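Local coordinates for protein carboxyl esterase NP (Bacillus subtilis, PDB 4CCW) that hydrolyses carboxylic esters, naproxen esters among them, to an alcohol and a carboxylate through an alpha/beta hydrolase fold, at residues His61-Ser66 with Ile89-Lys94; Gly42-Ile47 with Tyr84-Ile89; Gln19-Ser24 with Ser66-Tyr71. One frame throughout, in Å; residues are numbered along the deposited sequence.

Contact 1 of 3, residues His61-Ser66 with Ile89-Lys94. With VKC ((2-hydroxyethoxy)acetic acid), chain B.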
ATOM      1  N   HIS A  61      -0.352   0.738  -2.372  1.00 24.36           N
ATOM      2  CA  HIS A  61       1.023   1.017  -1.924  1.00 24.01           C
ATOM      3  C   HIS A  61       1.181   1.241  -0.430  1.00 23.31           C
ATOM      4  O   HIS A  61       0.194   1.429   0.296  1.00 23.24           O
ATOM      5  CB  HIS A  61       1.468   2.282  -2.633  1.00 24.64           C
ATOM      6  CG  HIS A  61       0.575   3.463  -2.334  1.00 24.74           C
ATOM      7  ND1 HIS A  61       0.720   4.209  -1.234  1.00 24.95           N
ATOM      8  CD2 HIS A  61      -0.529   3.982  -3.021  1.00 25.19           C
ATOM      9  CE1 HIS A  61      -0.228   5.171  -1.211  1.00 25.54           C
ATOM     10  NE2 HIS A  61      -0.987   5.032  -2.304  1.00 25.99           N
ATOM     11  N   GLY A  62       2.433   1.279   0.033  1.00 23.40           N
ATOM     12  CA  GLY A  62       2.738   1.608   1.438  1.00 23.57           C
ATOM     13  C   GLY A  62       2.636   3.095   1.727  1.00 24.69           C
ATOM     14  O   GLY A  62       2.673   3.906   0.804  1.00 24.94           O
ATOM     15  N   ALA A  63       2.510   3.457   3.001  1.00 24.55           N
ATOM     16  CA  ALA A  63       2.359   4.870   3.388  1.00 25.35           C
ATOM     17  C   ALA A  63       3.477   5.738   2.820  1.00 25.54           C
ATOM     18  O   ALA A  63       4.642   5.365   2.881  1.00 25.95           O
ATOM     19  CB  ALA A  63       2.302   5.034   4.910  1.00 26.61           C
ATOM     20  N   LEU A  64       3.090   6.880   2.257  1.00 25.83           N
ATOM     21  CA  LEU A  64       4.008   7.951   1.819  1.00 27.05           C
ATOM     22  C   LEU A  64       4.803   7.635   0.545  1.00 27.25           C
ATOM     23  O   LEU A  64       5.539   8.498   0.046  1.00 28.13           O
ATOM     24  CB  LEU A  64       4.963   8.375   2.946  1.00 28.11           C
ATOM     25  CG  LEU A  64       4.392   8.709   4.327  1.00 28.33           C
ATOM     26  CD1 LEU A  64       5.550   9.129   5.216  1.00 30.44           C
ATOM     27  CD2 LEU A  64       3.316   9.791   4.273  1.00 29.19           C
ATOM     28  N   PHE A  65       4.623   6.420   0.020  1.00 26.67           N
ATOM     29  CA  PHE A  65       5.433   5.904  -1.087  1.00 27.10           C
ATOM     30  C   PHE A  65       4.794   6.092  -2.471  1.00 27.33           C
ATOM     31  O   PHE A  65       5.500   6.130  -3.471  1.00 28.14           O
ATOM     32  CB  PHE A  65       5.744   4.410  -0.864  1.00 26.69           C
ATOM     33  CG  PHE A  65       7.002   4.142  -0.072  1.00 28.20           C
ATOM     34  CD1 PHE A  65       7.509   5.077   0.828  1.00 29.07           C
ATOM     35  CD2 PHE A  65       7.686   2.933  -0.233  1.00 29.14           C
ATOM     36  CE1 PHE A  65       8.667   4.813   1.552  1.00 30.52           C
ATOM     37  CE2 PHE A  65       8.847   2.671   0.480  1.00 30.18           C
ATOM     38  CZ  PHE A  65       9.332   3.605   1.381  1.00 30.98           C
ATOM     39  N   SER A  66       3.467   6.212  -2.508  1.00 27.32           N
ATOM     40  CA  SER A  66       2.659   6.252  -3.752  1.00 27.40           C
ATOM     41  C   SER A  66       2.677   4.955  -4.569  1.00 26.95           C
ATOM     42  O   SER A  66       3.435   4.017  -4.286  1.00 26.23           O
ATOM     43  CB  SER A  66       3.037   7.456  -4.654  1.00 28.42           C
ATOM     44  OG  SER A  66       4.147   7.153  -5.482  1.00 28.47           O
ATOM     45  N   ILE A  89      -6.344   7.494  -1.197  1.00 31.69           N
ATOM     46  CA  ILE A  89      -6.901   8.805  -0.938  1.00 33.04           C
ATOM     47  C   ILE A  89      -6.484   9.334   0.431  1.00 33.71           C
ATOM     48  O   ILE A  89      -6.575   8.622   1.433  1.00 34.20           O
ATOM     49  CB  ILE A  89      -8.442   8.798  -1.102  1.00 34.11           C
ATOM     50  CG1 ILE A  89      -8.980  10.220  -1.260  1.00 35.64           C
ATOM     51  CG2 ILE A  89      -9.118   8.050   0.043  1.00 33.59           C
ATOM     52  CD1 ILE A  89      -9.003  10.704  -2.691  1.00 36.50           C
ATOM     53  N   GLY A  90      -6.014  10.581   0.456  1.00 33.78           N
ATOM     54  CA  GLY A  90      -5.538  11.234   1.678  1.00 34.00           C
ATOM     55  C   GLY A  90      -4.050  11.079   1.983  1.00 33.16           C
ATOM     56  O   GLY A  90      -3.506  11.819   2.808  1.00 34.80           O
ATOM     57  N   ASP A  91      -3.390  10.128   1.325  1.00 31.92           N
ATOM     58  CA  ASP A  91      -1.957   9.874   1.540  1.00 30.93           C
ATOM     59  C   ASP A  91      -1.121  10.727   0.569  1.00 31.45           C
ATOM     60  O   ASP A  91      -1.659  11.319  -0.369  1.00 32.42           O
ATOM     61  CB  ASP A  91      -1.645   8.368   1.380  1.00 29.46           C
ATOM     62  CG  ASP A  91      -0.275   7.981   1.919  1.00 29.10           C
ATOM     63  OD1 ASP A  91       0.257   8.666   2.818  1.00 30.27           O
ATOM     64  OD2 ASP A  91       0.285   6.970   1.450  1.00 28.70           O
ATOM     65  N   LYS A  92       0.182  10.821   0.821  1.00 31.05           N
ATOM     66  CA  LYS A  92       1.079  11.648   0.013  1.00 31.79           C
ATOM     67  C   LYS A  92       1.327  11.031  -1.365  1.00 31.25           C
ATOM     68  O   LYS A  92       2.171  10.145  -1.532  1.00 30.42           O
ATOM     69  CB  LYS A  92       2.396  11.905   0.777  1.00 32.30           C
ATOM     70  CG  LYS A  92       3.249  13.052   0.235  1.00 33.27           C
ATOM     71  CD  LYS A  92       2.625  14.433   0.458  1.00 34.87           C
ATOM     72  CE  LYS A  92       2.347  14.732   1.925  1.00 34.47           C
ATOM     73  NZ  LYS A  92       3.583  14.836   2.747  1.00 35.05           N
ATOM     74  N   ASN A  93       0.562  11.514  -2.346  1.00 31.46           N
ATOM     75  CA  ASN A  93       0.525  10.971  -3.708  1.00 31.71           C
ATOM     76  C   ASN A  93      -0.335  11.872  -4.603  1.00 32.97           C
ATOM     77  O   ASN A  93      -0.601  13.016  -4.248  1.00 33.13           O
ATOM     78  CB  ASN A  93       0.002   9.516  -3.714  1.00 30.97           C
ATOM     79  CG  ASN A  93      -1.361   9.374  -3.046  1.00 30.78           C
ATOM     80  OD1 ASN A  93      -2.267  10.180  -3.271  1.00 30.95           O
ATOM     81  ND2 ASN A  93      -1.511   8.335  -2.217  1.00 29.67           N
ATOM     82  N   LYS A  94      -0.796  11.336  -5.730  1.00 33.08           N
ATOM     83  CA  LYS A  94      -1.521  12.144  -6.721  1.00 35.04           C
ATOM     84  C   LYS A  94      -3.048  12.149  -6.544  1.00 35.49           C
ATOM     85  O   LYS A  94      -3.747  12.897  -7.236  1.00 37.05           O
ATOM     86  CB  LYS A  94      -1.157  11.691  -8.140  1.00 35.84           C
ATOM     87  CG  LYS A  94       0.163  12.216  -8.685  1.00 36.92           C
ATOM     88  CD  LYS A  94       0.204  12.019 -10.195  1.00 37.74           C
ATOM     89  CE  LYS A  94       1.428  12.650 -10.838  1.00 39.10           C
ATOM     90  NZ  LYS A  94       1.322  12.670 -12.328  1.00 41.03           N
TER
HETATM   91  C   VKC B1294       6.016   3.942   5.540  1.00 48.38           C
HETATM   92  O   VKC B1294       5.622   3.101   6.376  1.00 55.14           O
HETATM   93  CA  VKC B1294       5.991   5.406   5.917  1.00 46.98           C
HETATM   94  CD  VKC B1294       4.001   7.412   8.130  1.00 47.16           C
HETATM   95  CG  VKC B1294       5.308   6.687   7.808  1.00 45.96           C
HETATM   96  OAD VKC B1294       5.018   5.603   6.938  1.00 48.25           O
HETATM   97  OE1 VKC B1294       4.231   8.823   8.269  1.00 52.15           O
HETATM   98  OXT VKC B1294       6.423   3.613   4.406  1.00 50.04           O

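Contact 2 of 3, residues Gly42-Ile47 with Tyr84-Ile89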
ATOM      1  N   GLY A  42     -13.229  11.972  -3.712  1.00 38.12           N
ATOM      2  CA  GLY A  42     -12.340  12.781  -4.537  1.00 38.23           C
ATOM      3  C   GLY A  42     -11.656  12.040  -5.659  1.00 37.86           C
ATOM      4  O   GLY A  42     -11.785  10.814  -5.788  1.00 36.01           O
ATOM      5  N   GLN A  43     -10.925  12.798  -6.475  1.00 38.77           N
ATOM      6  CA  GLN A  43     -10.272  12.250  -7.663  1.00 39.08           C
ATOM      7  C   GLN A  43      -9.086  11.373  -7.285  1.00 37.33           C
ATOM      8  O   GLN A  43      -8.153  11.816  -6.604  1.00 36.42           O
ATOM      9  CB  GLN A  43      -9.829  13.370  -8.612  1.00 40.96           C
ATOM     10  CG  GLN A  43     -10.962  14.274  -9.091  1.00 44.33           C
ATOM     11  CD  GLN A  43     -11.840  13.636 -10.152  1.00 45.09           C
ATOM     12  OE1 GLN A  43     -11.495  12.607 -10.730  1.00 45.12           O
ATOM     13  NE2 GLN A  43     -12.978  14.259 -10.428  1.00 47.29           N
ATOM     14  N   THR A  44      -9.127  10.134  -7.771  1.00 36.39           N
ATOM     15  CA  THR A  44      -8.192   9.099  -7.371  1.00 34.75           C
ATOM     16  C   THR A  44      -7.310   8.705  -8.555  1.00 34.62           C
ATOM     17  O   THR A  44      -7.805   8.336  -9.615  1.00 34.23           O
ATOM     18  CB  THR A  44      -8.970   7.877  -6.842  1.00 34.37           C
ATOM     19  OG1 THR A  44      -9.717   8.280  -5.690  1.00 35.41           O
ATOM     20  CG2 THR A  44      -8.046   6.742  -6.453  1.00 32.56           C
ATOM     21  N   HIS A  45      -6.001   8.808  -8.357  1.00 33.87           N
ATOM     22  CA  HIS A  45      -5.039   8.542  -9.410  1.00 33.55           C
ATOM     23  C   HIS A  45      -4.777   7.063  -9.535  1.00 32.66           C
ATOM     24  O   HIS A  45      -4.620   6.352  -8.531  1.00 30.77           O
ATOM     25  CB  HIS A  45      -3.755   9.329  -9.143  1.00 34.35           C
ATOM     26  CG  HIS A  45      -2.785   9.322 -10.293  1.00 35.14           C
ATOM     27  ND1 HIS A  45      -1.734   8.483 -10.349  1.00 35.60           N
ATOM     28  CD2 HIS A  45      -2.742  10.082 -11.455  1.00 37.32           C
ATOM     29  CE1 HIS A  45      -1.056   8.691 -11.496  1.00 35.98           C
ATOM     30  NE2 HIS A  45      -1.672   9.671 -12.167  1.00 37.77           N
ATOM     31  N   VAL A  46      -4.772   6.583 -10.774  1.00 32.69           N
ATOM     32  CA  VAL A  46      -4.580   5.162 -11.071  1.00 32.26           C
ATOM     33  C   VAL A  46      -3.578   5.005 -12.208  1.00 33.47           C
ATOM     34  O   VAL A  46      -3.591   5.769 -13.185  1.00 33.82           O
ATOM     35  CB  VAL A  46      -5.914   4.468 -11.464  1.00 32.55           C
ATOM     36  CG1 VAL A  46      -5.721   2.967 -11.687  1.00 32.36           C
ATOM     37  CG2 VAL A  46      -6.976   4.681 -10.403  1.00 32.26           C
ATOM     38  N   ILE A  47      -2.704   4.013 -12.065  1.00 33.49           N
ATOM     39  CA  ILE A  47      -1.805   3.585 -13.133  1.00 34.59           C
ATOM     40  C   ILE A  47      -2.208   2.169 -13.577  1.00 34.32           C
ATOM     41  O   ILE A  47      -2.182   1.228 -12.776  1.00 33.94           O
ATOM     42  CB  ILE A  47      -0.340   3.589 -12.659  1.00 34.32           C
ATOM     43  CG1 ILE A  47       0.018   4.947 -12.050  1.00 34.96           C
ATOM     44  CG2 ILE A  47       0.594   3.267 -13.816  1.00 35.54           C
ATOM     45  CD1 ILE A  47       1.185   4.903 -11.095  1.00 34.61           C
ATOM     46  N   TYR A  84      -4.124  -2.553 -11.722  1.00 29.11           N
ATOM     47  CA  TYR A  84      -4.410  -1.155 -11.412  1.00 29.02           C
ATOM     48  C   TYR A  84      -3.701  -0.764 -10.123  1.00 28.12           C
ATOM     49  O   TYR A  84      -4.042  -1.266  -9.043  1.00 28.07           O
ATOM     50  CB  TYR A  84      -5.915  -0.914 -11.250  1.00 28.85           C
ATOM     51  CG  TYR A  84      -6.752  -1.277 -12.457  1.00 30.74           C
ATOM     52  CD1 TYR A  84      -6.849  -0.418 -13.549  1.00 31.71           C
ATOM     53  CD2 TYR A  84      -7.455  -2.481 -12.498  1.00 31.31           C
ATOM     54  CE1 TYR A  84      -7.625  -0.755 -14.651  1.00 33.54           C
ATOM     55  CE2 TYR A  84      -8.224  -2.833 -13.603  1.00 32.51           C
ATOM     56  CZ  TYR A  84      -8.312  -1.964 -14.668  1.00 33.71           C
ATOM     57  OH  TYR A  84      -9.082  -2.307 -15.760  1.00 35.39           O
ATOM     58  N   ALA A  85      -2.732   0.140 -10.230  1.00 28.33           N
ATOM     59  CA  ALA A  85      -2.065   0.687  -9.045  1.00 28.03           C
ATOM     60  C   ALA A  85      -2.750   1.971  -8.601  1.00 28.09           C
ATOM     61  O   ALA A  85      -2.668   3.002  -9.272  1.00 30.42           O
ATOM     62  CB  ALA A  85      -0.584   0.917  -9.314  1.00 28.12           C
ATOM     63  N   VAL A  86      -3.423   1.900  -7.461  1.00 27.69           N
ATOM     64  CA  VAL A  86      -4.302   2.973  -6.984  1.00 27.84           C
ATOM     65  C   VAL A  86      -3.626   3.812  -5.895  1.00 28.25           C
ATOM     66  O   VAL A  86      -3.162   3.259  -4.887  1.00 27.41           O
ATOM     67  CB  VAL A  86      -5.595   2.373  -6.408  1.00 27.64           C
ATOM     68  CG1 VAL A  86      -6.479   3.467  -5.826  1.00 28.20           C
ATOM     69  CG2 VAL A  86      -6.333   1.567  -7.483  1.00 28.06           C
ATOM     70  N   ASP A  87      -3.588   5.134  -6.078  1.00 29.45           N
ATOM     71  CA  ASP A  87      -3.044   6.026  -5.045  1.00 29.84           C
ATOM     72  C   ASP A  87      -4.078   6.203  -3.940  1.00 29.93           C
ATOM     73  O   ASP A  87      -5.188   6.668  -4.196  1.00 31.51           O
ATOM     74  CB  ASP A  87      -2.640   7.394  -5.609  1.00 30.72           C
ATOM     75  CG  ASP A  87      -1.246   7.415  -6.219  1.00 30.91           C
ATOM     76  OD1 ASP A  87      -0.486   6.439  -6.087  1.00 30.90           O
ATOM     77  OD2 ASP A  87      -0.900   8.436  -6.857  1.00 32.51           O
ATOM     78  N   ILE A  88      -3.718   5.798  -2.720  1.00 29.07           N
ATOM     79  CA  ILE A  88      -4.629   5.849  -1.571  1.00 29.12           C
ATOM     80  C   ILE A  88      -5.035   7.280  -1.246  1.00 30.53           C
ATOM     81  O   ILE A  88      -4.189   8.163  -1.038  1.00 30.50           O
ATOM     82  CB  ILE A  88      -4.037   5.141  -0.323  1.00 28.49           C
ATOM     83  CG1 ILE A  88      -3.802   3.657  -0.614  1.00 27.92           C
ATOM     84  CG2 ILE A  88      -4.943   5.311   0.890  1.00 28.88           C
ATOM     85  CD1 ILE A  88      -2.866   3.001   0.387  1.00 27.40           C
ATOM     86  N   ILE A  89      -6.344   7.494  -1.197  1.00 31.69           N
ATOM     87  CA  ILE A  89      -6.901   8.805  -0.938  1.00 33.04           C
ATOM     88  C   ILE A  89      -6.484   9.334   0.431  1.00 33.71           C
ATOM     89  O   ILE A  89      -6.575   8.622   1.433  1.00 34.20           O
ATOM     90  CB  ILE A  89      -8.442   8.798  -1.102  1.00 34.11           C
ATOM     91  CG1 ILE A  89      -8.980  10.220  -1.260  1.00 35.64           C
ATOM     92  CG2 ILE A  89      -9.118   8.050   0.043  1.00 33.59           C
ATOM     93  CD1 ILE A  89      -9.003  10.704  -2.691  1.00 36.50           C
TER
HETATM   94  O   HOH W   1      -1.916   5.958  -8.921  1.00 33.02           O

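Contact 3 of 3, residues Gln19-Ser24 with Ser66-Tyr71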
ATOM      1  N   GLN A  19       6.346  16.560 -10.119  1.00 30.30           N
ATOM      2  CA  GLN A  19       7.436  16.324 -11.060  1.00 31.40           C
ATOM      3  C   GLN A  19       8.239  15.059 -10.706  1.00 31.13           C
ATOM      4  O   GLN A  19       8.536  14.243 -11.585  1.00 31.95           O
ATOM      5  CB  GLN A  19       8.360  17.550 -11.142  1.00 32.43           C
ATOM      6  CG  GLN A  19       9.493  17.418 -12.151  1.00 34.47           C
ATOM      7  CD  GLN A  19       9.005  17.134 -13.566  1.00 36.53           C
ATOM      8  OE1 GLN A  19       7.915  17.550 -13.961  1.00 36.75           O
ATOM      9  NE2 GLN A  19       9.823  16.426 -14.342  1.00 38.30           N
ATOM     10  N   THR A  20       8.583  14.901  -9.430  1.00 30.43           N
ATOM     11  CA  THR A  20       9.325  13.715  -8.976  1.00 30.32           C
ATOM     12  C   THR A  20       8.527  12.420  -9.156  1.00 29.65           C
ATOM     13  O   THR A  20       9.095  11.370  -9.444  1.00 30.25           O
ATOM     14  CB  THR A  20       9.821  13.822  -7.502  1.00 30.99           C
ATOM     15  OG1 THR A  20       8.705  13.922  -6.602  1.00 29.64           O
ATOM     16  CG2 THR A  20      10.782  15.010  -7.314  1.00 32.73           C
ATOM     17  N   TYR A  21       7.212  12.509  -8.969  1.00 28.88           N
ATOM     18  CA  TYR A  21       6.307  11.370  -9.164  1.00 29.42           C
ATOM     19  C   TYR A  21       6.376  10.931 -10.628  1.00 30.50           C
ATOM     20  O   TYR A  21       6.502   9.734 -10.926  1.00 31.79           O
ATOM     21  CB  TYR A  21       4.883  11.796  -8.787  1.00 29.22           C
ATOM     22  CG  TYR A  21       3.840  10.700  -8.786  1.00 30.33           C
ATOM     23  CD1 TYR A  21       3.452  10.068  -9.976  1.00 31.72           C
ATOM     24  CD2 TYR A  21       3.210  10.331  -7.607  1.00 30.85           C
ATOM     25  CE1 TYR A  21       2.478   9.076  -9.967  1.00 33.41           C
ATOM     26  CE2 TYR A  21       2.237   9.354  -7.587  1.00 32.88           C
ATOM     27  CZ  TYR A  21       1.879   8.727  -8.765  1.00 34.17           C
ATOM     28  OH  TYR A  21       0.920   7.755  -8.726  1.00 36.24           O
ATOM     29  N   ASN A  22       6.315  11.899 -11.535  1.00 30.89           N
ATOM     30  CA  ASN A  22       6.383  11.627 -12.968  1.00 32.91           C
ATOM     31  C   ASN A  22       7.723  11.020 -13.366  1.00 33.80           C
ATOM     32  O   ASN A  22       7.779  10.136 -14.219  1.00 35.16           O
ATOM     33  CB  ASN A  22       6.092  12.901 -13.773  1.00 33.94           C
ATOM     34  CG  ASN A  22       4.636  13.329 -13.670  1.00 34.62           C
ATOM     35  OD1 ASN A  22       3.782  12.560 -13.221  1.00 35.48           O
ATOM     36  ND2 ASN A  22       4.346  14.554 -14.071  1.00 35.45           N
ATOM     37  N   GLU A  23       8.795  11.487 -12.731  1.00 33.15           N
ATOM     38  CA  GLU A  23      10.123  10.951 -13.002  1.00 35.48           C
ATOM     39  C   GLU A  23      10.293   9.513 -12.498  1.00 35.27           C
ATOM     40  O   GLU A  23      10.955   8.707 -13.145  1.00 37.15           O
ATOM     41  CB  GLU A  23      11.206  11.886 -12.469  1.00 36.48           C
ATOM     42  CG  GLU A  23      11.213  13.201 -13.235  1.00 38.59           C
ATOM     43  CD  GLU A  23      12.345  14.127 -12.858  1.00 40.82           C
ATOM     44  OE1 GLU A  23      13.254  13.702 -12.120  1.00 42.38           O
ATOM     45  OE2 GLU A  23      12.325  15.291 -13.310  1.00 42.90           O
ATOM     46  N   SER A  24       9.673   9.192 -11.363  1.00 34.17           N
ATOM     47  CA  SER A  24       9.646   7.803 -10.873  1.00 34.57           C
ATOM     48  C   SER A  24       8.894   6.855 -11.812  1.00 36.44           C
ATOM     49  O   SER A  24       9.214   5.673 -11.881  1.00 37.19           O
ATOM     50  CB  SER A  24       9.032   7.722  -9.481  1.00 33.15           C
ATOM     51  OG  SER A  24       9.896   8.271  -8.503  1.00 32.09           O
ATOM     52  N   SER A  66       3.467   6.212  -2.508  1.00 27.32           N
ATOM     53  CA  SER A  66       2.659   6.252  -3.752  1.00 27.40           C
ATOM     54  C   SER A  66       2.677   4.955  -4.569  1.00 26.95           C
ATOM     55  O   SER A  66       3.435   4.017  -4.286  1.00 26.23           O
ATOM     56  CB  SER A  66       3.037   7.456  -4.654  1.00 28.42           C
ATOM     57  OG  SER A  66       4.147   7.153  -5.482  1.00 28.47           O
ATOM     58  N   SER A  67       1.867   4.932  -5.628  1.00 27.17           N
ATOM     59  CA  SER A  67       1.795   3.796  -6.537  1.00 27.54           C
ATOM     60  C   SER A  67       3.075   3.555  -7.336  1.00 27.93           C
ATOM     61  O   SER A  67       3.265   2.474  -7.895  1.00 28.38           O
ATOM     62  CB  SER A  67       0.631   3.984  -7.500  1.00 28.15           C
ATOM     63  OG  SER A  67      -0.590   3.826  -6.816  1.00 29.03           O
ATOM     64  N   THR A  68       3.953   4.556  -7.395  1.00 28.81           N
ATOM     65  CA  THR A  68       5.190   4.419  -8.156  1.00 29.14           C
ATOM     66  C   THR A  68       6.126   3.358  -7.566  1.00 28.77           C
ATOM     67  O   THR A  68       7.065   2.937  -8.251  1.00 29.74           O
ATOM     68  CB  THR A  68       5.971   5.746  -8.242  1.00 30.22           C
ATOM     69  OG1 THR A  68       6.367   6.139  -6.919  1.00 30.48           O
ATOM     70  CG2 THR A  68       5.133   6.837  -8.892  1.00 30.67           C
ATOM     71  N   MET A  69       5.870   2.935  -6.318  1.00 27.47           N
ATOM     72  CA  MET A  69       6.731   1.962  -5.623  1.00 27.98           C
ATOM     73  C   MET A  69       6.718   0.572  -6.250  1.00 27.47           C
ATOM     74  O   MET A  69       7.593  -0.234  -5.961  1.00 28.05           O
ATOM     75  CB  MET A  69       6.382   1.838  -4.134  1.00 27.22           C
ATOM     76  CG  MET A  69       5.056   1.159  -3.834  1.00 26.82           C
ATOM     77  SD  MET A  69       4.940   0.676  -2.095  1.00 27.07           S
ATOM     78  CE  MET A  69       5.819  -0.886  -2.058  1.00 26.77           C
ATOM     79  N   TRP A  70       5.726   0.299  -7.091  1.00 28.00           N
ATOM     80  CA  TRP A  70       5.553  -1.047  -7.674  1.00 27.91           C
ATOM     81  C   TRP A  70       6.442  -1.364  -8.859  1.00 29.69           C
ATOM     82  O   TRP A  70       6.269  -2.409  -9.510  1.00 29.45           O
ATOM     83  CB  TRP A  70       4.091  -1.282  -8.036  1.00 27.74           C
ATOM     84  CG  TRP A  70       3.144  -1.207  -6.863  1.00 26.98           C
ATOM     85  CD1 TRP A  70       2.121  -0.292  -6.652  1.00 26.25           C
ATOM     86  CD2 TRP A  70       3.101  -2.106  -5.698  1.00 26.10           C
ATOM     87  NE1 TRP A  70       1.483  -0.536  -5.455  1.00 26.21           N
ATOM     88  CE2 TRP A  70       2.016  -1.621  -4.843  1.00 26.41           C
ATOM     89  CE3 TRP A  70       3.837  -3.220  -5.293  1.00 26.73           C
ATOM     90  CZ2 TRP A  70       1.689  -2.246  -3.639  1.00 25.17           C
ATOM     91  CZ3 TRP A  70       3.501  -3.837  -4.077  1.00 26.05           C
ATOM     92  CH2 TRP A  70       2.454  -3.353  -3.272  1.00 25.92           C
ATOM     93  N   TYR A  71       7.427  -0.503  -9.137  1.00 30.64           N
ATOM     94  CA  TYR A  71       8.294  -0.706 -10.314  1.00 31.74           C
ATOM     95  C   TYR A  71       9.054  -2.048 -10.375  1.00 31.98           C
ATOM     96  O   TYR A  71       9.304  -2.537 -11.480  1.00 32.44           O
ATOM     97  CB  TYR A  71       9.233   0.494 -10.570  1.00 32.87           C
ATOM     98  CG  TYR A  71      10.307   0.708  -9.526  1.00 32.85           C
ATOM     99  CD1 TYR A  71      11.518   0.028  -9.594  1.00 33.67           C
ATOM    100  CD2 TYR A  71      10.110   1.600  -8.465  1.00 32.57           C
ATOM    101  CE1 TYR A  71      12.499   0.210  -8.630  1.00 34.33           C
ATOM    102  CE2 TYR A  71      11.087   1.802  -7.505  1.00 32.90           C
ATOM    103  CZ  TYR A  71      12.272   1.104  -7.583  1.00 33.85           C
ATOM    104  OH  TYR A  71      13.241   1.292  -6.631  1.00 34.44           O
TER

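Contact 1 of 3, residues His61-Ser66 with Ile89-Lys94
D91 grips the backbone of the 61-66 loop with its carboxylate: OD2 takes the L64 amide on its syn lone pair, 2.9 Å from L64 N and nearly straight at 164°. CG lies anti to the backbone N (chi1 -166°), which carries the carboxylate to that amide. The same OD2 lies at the edge of the H61 ring, 3.3 Å from CE1, with ring and carboxylate almost coplanar. That ring is tightly set. ND1 donates in the ring plane to G62 O at 2.8 Å, F65 N reaches the same carbonyl from its opposite face, and NE2 meets I88 N outside the contact. S66 CA covers one ring face, while the N93 amide, whose OD1 accepts from S95 N, stands at about a right angle to the ring. S66 CB rests on N93 CB at 3.8 Å. The loop carries the His-Gly pair that follows strand 56-60 of the alpha/beta hydrolase fold and in this family commonly supplies an amide to the oxyanion hole; the bond of A63 N to S129 OG is consistent with that. With an alanine in place of D91, the L64 amide would probably be left without this acceptor and the turn set freer to move. Packing is slacker at the partly exposed end, where L64 CD2, 3.6 Å from D91 OD1, lies 4.2 Å from K92 CB and the bent lysine chain leads to G203 O and W206 O. L64 CD1 turns to the bound (2-hydroxyethoxy)acetic acid, 3.3 Å from its OE1; the ligand's OXT sits over one F65 ring face.

Contact 2 of 3, residues Gly42-Ile47 with Tyr84-Ile89
I47 and A85 exchange two backbone bonds, I47 N to A85 O at 3.0 Å and A85 N to I47 O at 2.8 Å, as a hydrogen-bonded pair of the antiparallel junction in the mixed alpha/beta hydrolase sheet. Next along, V46 and V86 form a non-hydrogen-bonded pair, with V46 CA directing its hydrogen at A85 O. Beyond the regular strand the ladder gains one more rung: D87 N meets H45 O at 2.9 Å, almost perfectly straight (177°). On the V46 face, V46 CG1 packs on Y84 CB and reaches the edge of the Y84 ring. T44 continues this layer, its CG2 lying 3.7 Å from V86 CG1. That methyl is anti to the backbone N, while OG1 (chi1 -62°) turns to I89 CD1, accepts from W110 NE1 of helix 104-118 and makes a weak bond to G42 O. On the other face H45 and D87 lie side by side, pointing the same way, with H45 ND1 3.6 Å from D87 OD2. The H45 ring is set edge-to-face with Y36 of the adjoining strand 32-39. The D87 carboxylate is held by several donors: OD1 by S67 OG, and OD2 by Y21 OH and K94 N. This second shell fixes the carboxylate where the strand gives way to loop. A water joins the two strands on the histidine side, donating to A85 O and weakly to H45 O, and lying 2.9 Å from H45 ND1.

Contact 3 of 3, residues Gln19-Ser24 with Ser66-Tyr71
The Y21 ring leaves helix 12-24 with CG trans to the amide nitrogen (chi1 -174°) and heads for T68, whose OG1 sits between backbone N and carbonyl carbon (chi1 63°) while CG2 projects at the ring. T68 belongs to a short 3-10 segment, 67-70, opened by an ST turn in which T68 N donates to S66 OG at 3.2 Å. The segment's own bonds, M69 N to S66 O and W70 N to S67 O, are weak. Ring and methyl make a CH-pi contact: T68 CG2 stands 3.7 Å from the Y21 ring centroid and only 12° off the ring normal. The methyl lies over the face, nearest CE1, though the side chains run aslant. S66 CB comes to the same ring from another direction, 3.6 Å from Y21 CE2. Further along the helix, S24 CB presses on T68 CB at 3.8 Å. The threonine thus touches two residues of the helix, Y21 and S24. Across the contact itself the meeting is apolar, and the buried hydroxyls look elsewhere: Q199 of helix 194-205 bonds S24 OG and T68 OG1 through its OE1 and meets S66 OG through NE2. The hydroxyls of Y21 and S67 both turn to D87, and Y21 OH lies 4.0 Å from S67 CB.

All three contacts are mainly buried, and none is a surface patch; contact 1, nearest the chain centre, is the one that lines the ligand pocket. Contact 2 is sheet architecture, held by regular backbone bonds, whereas contact 1 joins two loops through a side-chain carboxylate and contact 3 sets a helix on a 3-10 turn mostly by carbon packing. The segments overlap: I89 belongs to contacts 1 and 2, S66 to contacts 1 and 3. Polar bonds also tie them together: the D87 carboxylate of contact 2 reaches Y21 and S67 of contact 3, and K94 NZ of contact 1 meets N22 OD1.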